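Local coordinates for protein glyoxylate reductase (Paecilomyces sp. J18, PDB 3WNV) that probably reduces glyoxylate to glycolate with a nicotinamide cofactor, as a fungal member of the D-isomer specific 2-hydroxyacid dehydrogenase family, at residues A[31-36]-A[62-66]; A[52-58]-A[79-85]. One frame throughout, in Å; residues are numbered along the deposited sequence.

Interaction 1: residues A[31-36]-A[62-66]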
ATOM      1  N   PHE A  31       4.765  19.000  13.762  1.00 20.18           N
ATOM      2  CA  PHE A  31       4.664  19.754  12.506  1.00 22.26           C
ATOM      3  C   PHE A  31       3.387  19.309  11.800  1.00 23.37           C
ATOM      4  O   PHE A  31       3.423  18.407  10.938  1.00 19.81           O
ATOM      5  CB  PHE A  31       5.888  19.483  11.620  1.00 22.43           C
ATOM      6  CG  PHE A  31       5.911  20.285  10.341  1.00 21.24           C
ATOM      7  CD1 PHE A  31       6.340  21.598  10.349  1.00 23.32           C
ATOM      8  CD2 PHE A  31       5.541  19.702   9.129  1.00 22.23           C
ATOM      9  CE1 PHE A  31       6.375  22.351   9.189  1.00 24.56           C
ATOM     10  CE2 PHE A  31       5.573  20.444   7.957  1.00 23.48           C
ATOM     11  CZ  PHE A  31       6.000  21.787   7.998  1.00 24.73           C
ATOM     12  N   PRO A  32       2.242  19.915  12.171  1.00 18.10           N
ATOM     13  CA  PRO A  32       0.956  19.403  11.676  1.00 22.55           C
ATOM     14  C   PRO A  32       0.700  19.732  10.201  1.00 21.83           C
ATOM     15  O   PRO A  32       0.003  18.978   9.518  1.00 19.33           O
ATOM     16  CB  PRO A  32      -0.068  20.117  12.558  1.00 19.92           C
ATOM     17  CG  PRO A  32       0.632  21.313  13.070  1.00 23.04           C
ATOM     18  CD  PRO A  32       2.071  20.933  13.216  1.00 19.99           C
ATOM     19  N   GLU A  33       1.270  20.843   9.741  1.00 25.24           N
ATOM     20  CA  GLU A  33       1.149  21.272   8.350  1.00 27.92           C
ATOM     21  C   GLU A  33       2.172  22.368   8.087  1.00 23.09           C
ATOM     22  O   GLU A  33       2.754  22.917   9.024  1.00 23.94           O
ATOM     23  CB  GLU A  33      -0.254  21.822   8.111  1.00 26.53           C
ATOM     24  CG  GLU A  33      -0.573  22.974   9.036  1.00 33.73           C
ATOM     25  CD  GLU A  33      -1.977  23.450   8.866  1.00 48.57           C
ATOM     26  OE1 GLU A  33      -2.687  22.878   8.012  1.00 54.32           O
ATOM     27  OE2 GLU A  33      -2.373  24.397   9.576  1.00 57.62           O
ATOM     28  N   GLY A  34       2.383  22.709   6.819  1.00 23.04           N
ATOM     29  CA  GLY A  34       3.135  23.904   6.497  1.00 22.57           C
ATOM     30  C   GLY A  34       3.852  23.893   5.156  1.00 28.38           C
ATOM     31  O   GLY A  34       4.252  24.942   4.664  1.00 35.21           O
ATOM     32  N   GLY A  35       4.047  22.712   4.581  1.00 26.16           N
ATOM     33  CA  GLY A  35       4.777  22.601   3.326  1.00 27.98           C
ATOM     34  C   GLY A  35       6.271  22.313   3.488  1.00 30.10           C
ATOM     35  O   GLY A  35       6.874  22.705   4.502  1.00 28.68           O
ATOM     36  N   ARG A  36       6.847  21.654   2.474  1.00 29.14           N
ATOM     37  CA  ARG A  36       8.254  21.243   2.440  1.00 26.59           C
ATOM     38  C   ARG A  36       9.204  22.378   2.721  1.00 28.28           C
ATOM     39  O   ARG A  36      10.151  22.207   3.493  1.00 26.53           O
ATOM     40  CB  ARG A  36       8.599  20.607   1.082  1.00 22.70           C
ATOM     41  CG  ARG A  36      10.057  20.202   0.883  1.00 23.83           C
ATOM     42  CD  ARG A  36      10.169  19.376  -0.400  1.00 23.27           C
ATOM     43  NE  ARG A  36      11.438  18.650  -0.580  1.00 21.86           N
ATOM     44  CZ  ARG A  36      11.647  17.380  -0.222  1.00 25.12           C
ATOM     45  NH1 ARG A  36      10.686  16.660   0.385  1.00 25.86           N
ATOM     46  NH2 ARG A  36      12.829  16.821  -0.470  1.00 25.98           N
ATOM     47  N   LYS A  62       1.986  14.931   2.174  1.00 20.63           N
ATOM     48  CA  LYS A  62       1.462  16.181   1.617  1.00 23.62           C
ATOM     49  C   LYS A  62       1.988  17.380   2.382  1.00 25.70           C
ATOM     50  O   LYS A  62       1.937  18.489   1.883  1.00 23.85           O
ATOM     51  CB  LYS A  62      -0.072  16.181   1.601  1.00 23.09           C
ATOM     52  CG  LYS A  62      -0.732  16.270   2.973  1.00 26.47           C
ATOM     53  CD  LYS A  62      -2.224  15.936   2.858  1.00 32.51           C
ATOM     54  CE  LYS A  62      -2.958  16.315   4.121  1.00 37.86           C
ATOM     55  NZ  LYS A  62      -4.321  16.842   3.813  1.00 42.54           N
ATOM     56  N   HIS A  63       2.489  17.186   3.599  1.00 20.49           N
ATOM     57  CA  HIS A  63       2.964  18.351   4.343  1.00 18.45           C
ATOM     58  C   HIS A  63       4.457  18.584   4.180  1.00 22.10           C
ATOM     59  O   HIS A  63       4.945  19.679   4.454  1.00 24.22           O
ATOM     60  CB  HIS A  63       2.635  18.241   5.839  1.00 19.63           C
ATOM     61  CG  HIS A  63       1.188  17.987   6.130  1.00 22.52           C
ATOM     62  ND1 HIS A  63       0.204  18.937   5.913  1.00 22.55           N
ATOM     63  CD2 HIS A  63       0.561  16.916   6.669  1.00 19.19           C
ATOM     64  CE1 HIS A  63      -0.970  18.444   6.273  1.00 22.23           C
ATOM     65  NE2 HIS A  63      -0.781  17.217   6.733  1.00 23.13           N
ATOM     66  N   THR A  64       5.200  17.568   3.748  1.00 22.16           N
ATOM     67  CA  THR A  64       6.643  17.741   3.691  1.00 19.02           C
ATOM     68  C   THR A  64       7.239  17.343   2.348  1.00 22.72           C
ATOM     69  O   THR A  64       8.423  17.597   2.103  1.00 22.57           O
ATOM     70  CB  THR A  64       7.348  16.886   4.760  1.00 18.24           C
ATOM     71  OG1 THR A  64       7.059  15.523   4.480  1.00 18.88           O
ATOM     72  CG2 THR A  64       6.845  17.240   6.182  1.00 17.37           C
ATOM     73  N   GLY A  65       6.448  16.684   1.500  1.00 17.16           N
ATOM     74  CA  GLY A  65       7.026  15.985   0.370  1.00 15.16           C
ATOM     75  C   GLY A  65       7.693  14.721   0.894  1.00 17.02           C
ATOM     76  O   GLY A  65       7.704  14.473   2.104  1.00 19.70           O
ATOM     77  N   PRO A  66       8.258  13.911  -0.002  1.00 16.07           N
ATOM     78  CA  PRO A  66       8.839  12.647   0.450  1.00 16.81           C
ATOM     79  C   PRO A  66      10.072  12.870   1.325  1.00 14.37           C
ATOM     80  O   PRO A  66      10.796  13.874   1.217  1.00 18.55           O
ATOM     81  CB  PRO A  66       9.256  11.952  -0.861  1.00 20.60           C
ATOM     82  CG  PRO A  66       9.300  13.055  -1.873  1.00 25.32           C
ATOM     83  CD  PRO A  66       8.262  14.034  -1.468  1.00 21.97           C
TER
HETATM   84  O   HOH W   1       0.767  21.498   4.538  1.00 32.84           O

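Interaction 2: residues A[52-58]-A[79-85]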
ATOM      1  N   ILE A  52      15.195  13.070  18.455  1.00 17.03           N
ATOM      2  CA  ILE A  52      15.821  11.751  18.251  1.00 14.52           C
ATOM      3  C   ILE A  52      14.953  10.855  17.383  1.00 16.53           C
ATOM      4  O   ILE A  52      15.451   9.952  16.702  1.00 16.28           O
ATOM      5  CB  ILE A  52      16.127  11.039  19.605  1.00 19.34           C
ATOM      6  CG1 ILE A  52      16.852   9.701  19.404  1.00 19.96           C
ATOM      7  CG2 ILE A  52      14.866  10.786  20.393  1.00 21.71           C
ATOM      8  CD1 ILE A  52      17.264   9.059  20.736  1.00 28.69           C
ATOM      9  N   ALA A  53      13.646  11.102  17.381  1.00 14.04           N
ATOM     10  CA  ALA A  53      12.743  10.229  16.625  1.00 11.62           C
ATOM     11  C   ALA A  53      11.611  11.010  16.000  1.00 12.55           C
ATOM     12  O   ALA A  53      11.127  11.967  16.582  1.00 12.62           O
ATOM     13  CB  ALA A  53      12.186   9.162  17.512  1.00 13.32           C
ATOM     14  N   ILE A  54      11.124  10.528  14.860  1.00 10.30           N
ATOM     15  CA  ILE A  54      10.102  11.244  14.110  1.00 11.09           C
ATOM     16  C   ILE A  54       8.990  10.267  13.815  1.00 10.78           C
ATOM     17  O   ILE A  54       9.252   9.157  13.341  1.00 13.78           O
ATOM     18  CB  ILE A  54      10.657  11.735  12.760  1.00 12.35           C
ATOM     19  CG1 ILE A  54      11.577  12.945  12.956  1.00 17.19           C
ATOM     20  CG2 ILE A  54       9.499  12.097  11.795  1.00 11.52           C
ATOM     21  CD1 ILE A  54      12.307  13.332  11.627  1.00 10.50           C
ATOM     22  N   TYR A  55       7.749  10.671  14.066  1.00 10.63           N
ATOM     23  CA  TYR A  55       6.593   9.898  13.624  1.00  6.55           C
ATOM     24  C   TYR A  55       6.134  10.521  12.331  1.00 10.81           C
ATOM     25  O   TYR A  55       5.917  11.735  12.293  1.00 11.11           O
ATOM     26  CB  TYR A  55       5.448  10.070  14.663  1.00 10.42           C
ATOM     27  CG  TYR A  55       4.135   9.370  14.282  1.00 12.61           C
ATOM     28  CD1 TYR A  55       3.361   9.799  13.196  1.00  9.91           C
ATOM     29  CD2 TYR A  55       3.643   8.330  15.060  1.00 11.63           C
ATOM     30  CE1 TYR A  55       2.132   9.158  12.852  1.00 11.53           C
ATOM     31  CE2 TYR A  55       2.439   7.681  14.737  1.00 14.22           C
ATOM     32  CZ  TYR A  55       1.699   8.099  13.625  1.00 16.16           C
ATOM     33  OH  TYR A  55       0.511   7.472  13.344  1.00 14.90           O
ATOM     34  N   ARG A  56       5.929   9.715  11.276  1.00 11.14           N
ATOM     35  CA  ARG A  56       5.334  10.267  10.070  1.00 11.48           C
ATOM     36  C   ARG A  56       4.423   9.233   9.471  1.00  8.67           C
ATOM     37  O   ARG A  56       4.420   8.064   9.891  1.00 10.86           O
ATOM     38  CB  ARG A  56       6.417  10.683   9.053  1.00 10.89           C
ATOM     39  CG  ARG A  56       7.148   9.511   8.402  1.00 11.39           C
ATOM     40  CD  ARG A  56       8.127  10.005   7.339  1.00  9.49           C
ATOM     41  NE  ARG A  56       7.442  10.680   6.206  1.00 10.81           N
ATOM     42  CZ  ARG A  56       6.978  10.046   5.119  1.00 14.13           C
ATOM     43  NH1 ARG A  56       7.070   8.721   5.006  1.00 13.17           N
ATOM     44  NH2 ARG A  56       6.421  10.744   4.125  1.00 10.70           N
ATOM     45  N   SER A  57       3.671   9.631   8.450  1.00  9.90           N
ATOM     46  CA  SER A  57       2.774   8.684   7.768  1.00 10.66           C
ATOM     47  C   SER A  57       2.752   8.858   6.245  1.00 12.66           C
ATOM     48  O   SER A  57       3.241   9.871   5.723  1.00 14.17           O
ATOM     49  CB  SER A  57       1.364   8.860   8.290  1.00 12.95           C
ATOM     50  OG  SER A  57       0.901  10.185   8.015  1.00 12.86           O
ATOM     51  N   ASN A  58       2.137   7.911   5.534  1.00 14.43           N
ATOM     52  CA  ASN A  58       1.964   8.103   4.090  1.00 12.19           C
ATOM     53  C   ASN A  58       1.153   9.359   3.807  1.00 12.55           C
ATOM     54  O   ASN A  58       1.510  10.159   2.943  1.00 13.54           O
ATOM     55  CB  ASN A  58       1.333   6.867   3.445  1.00 13.90           C
ATOM     56  CG  ASN A  58       2.355   5.767   3.172  1.00 15.17           C
ATOM     57  OD1 ASN A  58       3.523   6.030   2.818  1.00 13.67           O
ATOM     58  ND2 ASN A  58       1.925   4.523   3.328  1.00 12.14           N
ATOM     59  N   VAL A  79      18.651  13.021  14.746  1.00 14.68           N
ATOM     60  CA  VAL A  79      17.604  12.048  14.375  1.00 13.97           C
ATOM     61  C   VAL A  79      18.166  10.644  14.224  1.00 19.22           C
ATOM     62  O   VAL A  79      19.122  10.419  13.469  1.00 16.40           O
ATOM     63  CB  VAL A  79      16.923  12.430  13.085  1.00 15.14           C
ATOM     64  CG1 VAL A  79      15.849  11.367  12.689  1.00 13.53           C
ATOM     65  CG2 VAL A  79      16.315  13.829  13.198  1.00 19.28           C
ATOM     66  N   LYS A  80      17.613   9.706  14.986  1.00 15.99           N
ATOM     67  CA  LYS A  80      18.088   8.325  14.936  1.00 15.44           C
ATOM     68  C   LYS A  80      17.051   7.347  14.447  1.00 14.84           C
ATOM     69  O   LYS A  80      17.398   6.242  14.085  1.00 17.25           O
ATOM     70  CB  LYS A  80      18.710   7.889  16.266  1.00 17.31           C
ATOM     71  CG  LYS A  80      19.899   8.770  16.637  1.00 19.77           C
ATOM     72  CD  LYS A  80      21.021   8.013  17.342  1.00 35.31           C
ATOM     73  CE  LYS A  80      20.531   7.262  18.577  1.00 41.53           C
ATOM     74  NZ  LYS A  80      21.638   7.011  19.561  1.00 48.67           N
ATOM     75  N   TYR A  81      15.783   7.763  14.444  1.00 14.56           N
ATOM     76  CA  TYR A  81      14.651   6.895  14.130  1.00 11.95           C
ATOM     77  C   TYR A  81      13.607   7.655  13.333  1.00 12.87           C
ATOM     78  O   TYR A  81      13.308   8.825  13.619  1.00 14.47           O
ATOM     79  CB  TYR A  81      13.980   6.372  15.400  1.00 16.65           C
ATOM     80  CG  TYR A  81      14.915   5.604  16.267  1.00 17.75           C
ATOM     81  CD1 TYR A  81      15.195   4.261  16.009  1.00 16.45           C
ATOM     82  CD2 TYR A  81      15.562   6.225  17.320  1.00 17.42           C
ATOM     83  CE1 TYR A  81      16.113   3.567  16.801  1.00 19.47           C
ATOM     84  CE2 TYR A  81      16.459   5.532  18.119  1.00 21.27           C
ATOM     85  CZ  TYR A  81      16.725   4.204  17.847  1.00 21.45           C
ATOM     86  OH  TYR A  81      17.620   3.530  18.634  1.00 25.91           O
ATOM     87  N   ILE A  82      13.010   6.984  12.361  1.00 13.77           N
ATOM     88  CA  ILE A  82      11.811   7.489  11.731  1.00 18.25           C
ATOM     89  C   ILE A  82      10.842   6.357  11.768  1.00 15.53           C
ATOM     90  O   ILE A  82      11.108   5.268  11.234  1.00 13.60           O
ATOM     91  CB  ILE A  82      12.034   7.871  10.266  1.00 18.00           C
ATOM     92  CG1 ILE A  82      12.976   9.052  10.186  1.00 14.86           C
ATOM     93  CG2 ILE A  82      10.688   8.253   9.573  1.00 13.30           C
ATOM     94  CD1 ILE A  82      13.471   9.249   8.727  1.00 20.65           C
ATOM     95  N   CYS A  83       9.727   6.588  12.437  1.00 13.43           N
ATOM     96  CA  CYS A  83       8.712   5.575  12.604  1.00  9.12           C
ATOM     97  C   CYS A  83       7.545   5.944  11.726  1.00  8.94           C
ATOM     98  O   CYS A  83       6.860   6.937  11.950  1.00 11.09           O
ATOM     99  CB  CYS A  83       8.332   5.463  14.089  1.00 12.17           C
ATOM    100  SG  CYS A  83       9.792   4.963  15.116  1.00 16.90           S
ATOM    101  N   HIS A  84       7.339   5.135  10.685  1.00  9.27           N
ATOM    102  CA  HIS A  84       6.434   5.425   9.596  1.00  8.33           C
ATOM    103  C   HIS A  84       5.128   4.633   9.680  1.00  8.74           C
ATOM    104  O   HIS A  84       5.124   3.415   9.913  1.00 10.64           O
ATOM    105  CB  HIS A  84       7.171   5.080   8.270  1.00  7.34           C
ATOM    106  CG  HIS A  84       6.304   5.180   7.037  1.00 11.31           C
ATOM    107  ND1 HIS A  84       6.005   6.384   6.426  1.00 11.53           N
ATOM    108  CD2 HIS A  84       5.668   4.220   6.325  1.00  9.43           C
ATOM    109  CE1 HIS A  84       5.250   6.144   5.353  1.00  7.85           C
ATOM    110  NE2 HIS A  84       5.019   4.845   5.287  1.00 11.94           N
ATOM    111  N   ASN A  85       4.022   5.338   9.495  1.00  6.63           N
ATOM    112  CA  ASN A  85       2.697   4.731   9.485  1.00  9.27           C
ATOM    113  C   ASN A  85       2.388   4.328   8.054  1.00 10.74           C
ATOM    114  O   ASN A  85       2.118   5.163   7.174  1.00 12.09           O
ATOM    115  CB  ASN A  85       1.666   5.707  10.035  1.00  9.88           C
ATOM    116  CG  ASN A  85       0.299   5.083  10.128  1.00 15.75           C
ATOM    117  OD1 ASN A  85       0.011   4.125   9.418  1.00 14.97           O
ATOM    118  ND2 ASN A  85      -0.546   5.607  10.992  1.00 14.02           N
TER

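Interaction 1: residues A[31-36]-A[62-66]
Held by two backbone carbonyls at once, Arg36 NH1 donates to Pro66 O over 2.9 Å along a nearly straight bond (168°) with the acceptor in the guanidinium plane, and to Thr64 O over 3.0 Å along a more bent one, tilted from that plane. The Arg36 CG sits anti to the backbone N (chi1 177°) and the chain then runs extended, which carries its methylenes alongside the Thr64 carbonyl, Arg36 CB lying 3.2 Å from Thr64 O. Arg36 NH2 is taken by salt bridges to Asp68 and Glu70. With an alanine in place of Arg36, the carbonyls of Thr64 and Pro66 would probably lose this donor, and Asp68 and Glu70 this positive partner. At the other end, the His63 ring is sandwiched: Pro32 O stands over the centre of one face, 3.3 Å above the plane, and Lys62 CG over the opposite face. A water in the ring plane lies 3.0 Å from both His63 ND1 and Gly34 N. Between these two ends Phe31 turns its ring edge to the His63 carbonyl, with Phe31 CE2 3.6 Å from His63 O and 3.9 Å from the Thr64 methyl, CG2. The turn from strand 27-31 into helix 36-45, with Gly35 at the N-cap, thus packs on the C-terminal end of short helix 61-64, in a flavodoxin-like parallel alpha/beta domain of strand order 2-1-3-4-5.

Interaction 2: residues A[52-58]-A[79-85]
The central strand 51-57 and its neighbour 81-85 in the five-stranded parallel sheet make this contact, pairing Ala53 with Tyr81 through to Ser57 with Asn85. Cys83 N donates to Ile54 O over 2.8 Å, almost in line with the carbonyl; Arg56 N then bonds back to Cys83 O, and Asn85 N to Arg56 O. At the start of the pair, Lys80 N reaches Ile52 O (2.8 Å), and Tyr81 N adds a weak bond to the same oxygen. On one face Ala53 CB meets Tyr81 CB at 3.9 Å. Farther along that face Tyr55, its CG anti to the backbone N (chi1 177°), extends its hydroxyl to Asn85, whose ND2 donates to Tyr55 OH over 3.2 Å; ring and amide planes stand 81° apart. On the other face Arg56 CD packs 3.8 Å from Ile82 CG2, and the Arg56 guanidinium, turned only 15° from the His84 ring plane, brings NH1 2.9 Å from His84 ND1. Asn58 OD1 lies at the ring's edge, 3.1 Å from CE1 of His84. Asn91 bonds both Arg56 NH1 and Asn58 OD1, while Gly88 O takes His84 NE2 and Asn58 ND2. The C-terminal ends of the strands thus gather a polar cluster of Arg56, His84 and Asn58; Asn58 lies about 3 Å from a sulfate, probably from the crystallisation liquor, which may mark a polar pocket.

How the interactions relate
From the N terminus, the chain leaves strand 27-31 through the first segment of interaction 1, runs helix 36-45, and enters strand 51-57, the first half of interaction 2. It then turns through helix 61-64, where 62-66 closes interaction 1 across 25 intervening residues, before helix 69-74 leads to strand 81-85 and interaction 2 closes across 20. The two loops cross rather than nest, since their segments alternate, and 52-58 is followed almost at once by 62-66. Their centres lie 14 Å apart. Interaction 2 joins the central strand to the next one, 81-85, whereas interaction 1 ties the turn beyond edge strand 27-31 to the connection between those two strands.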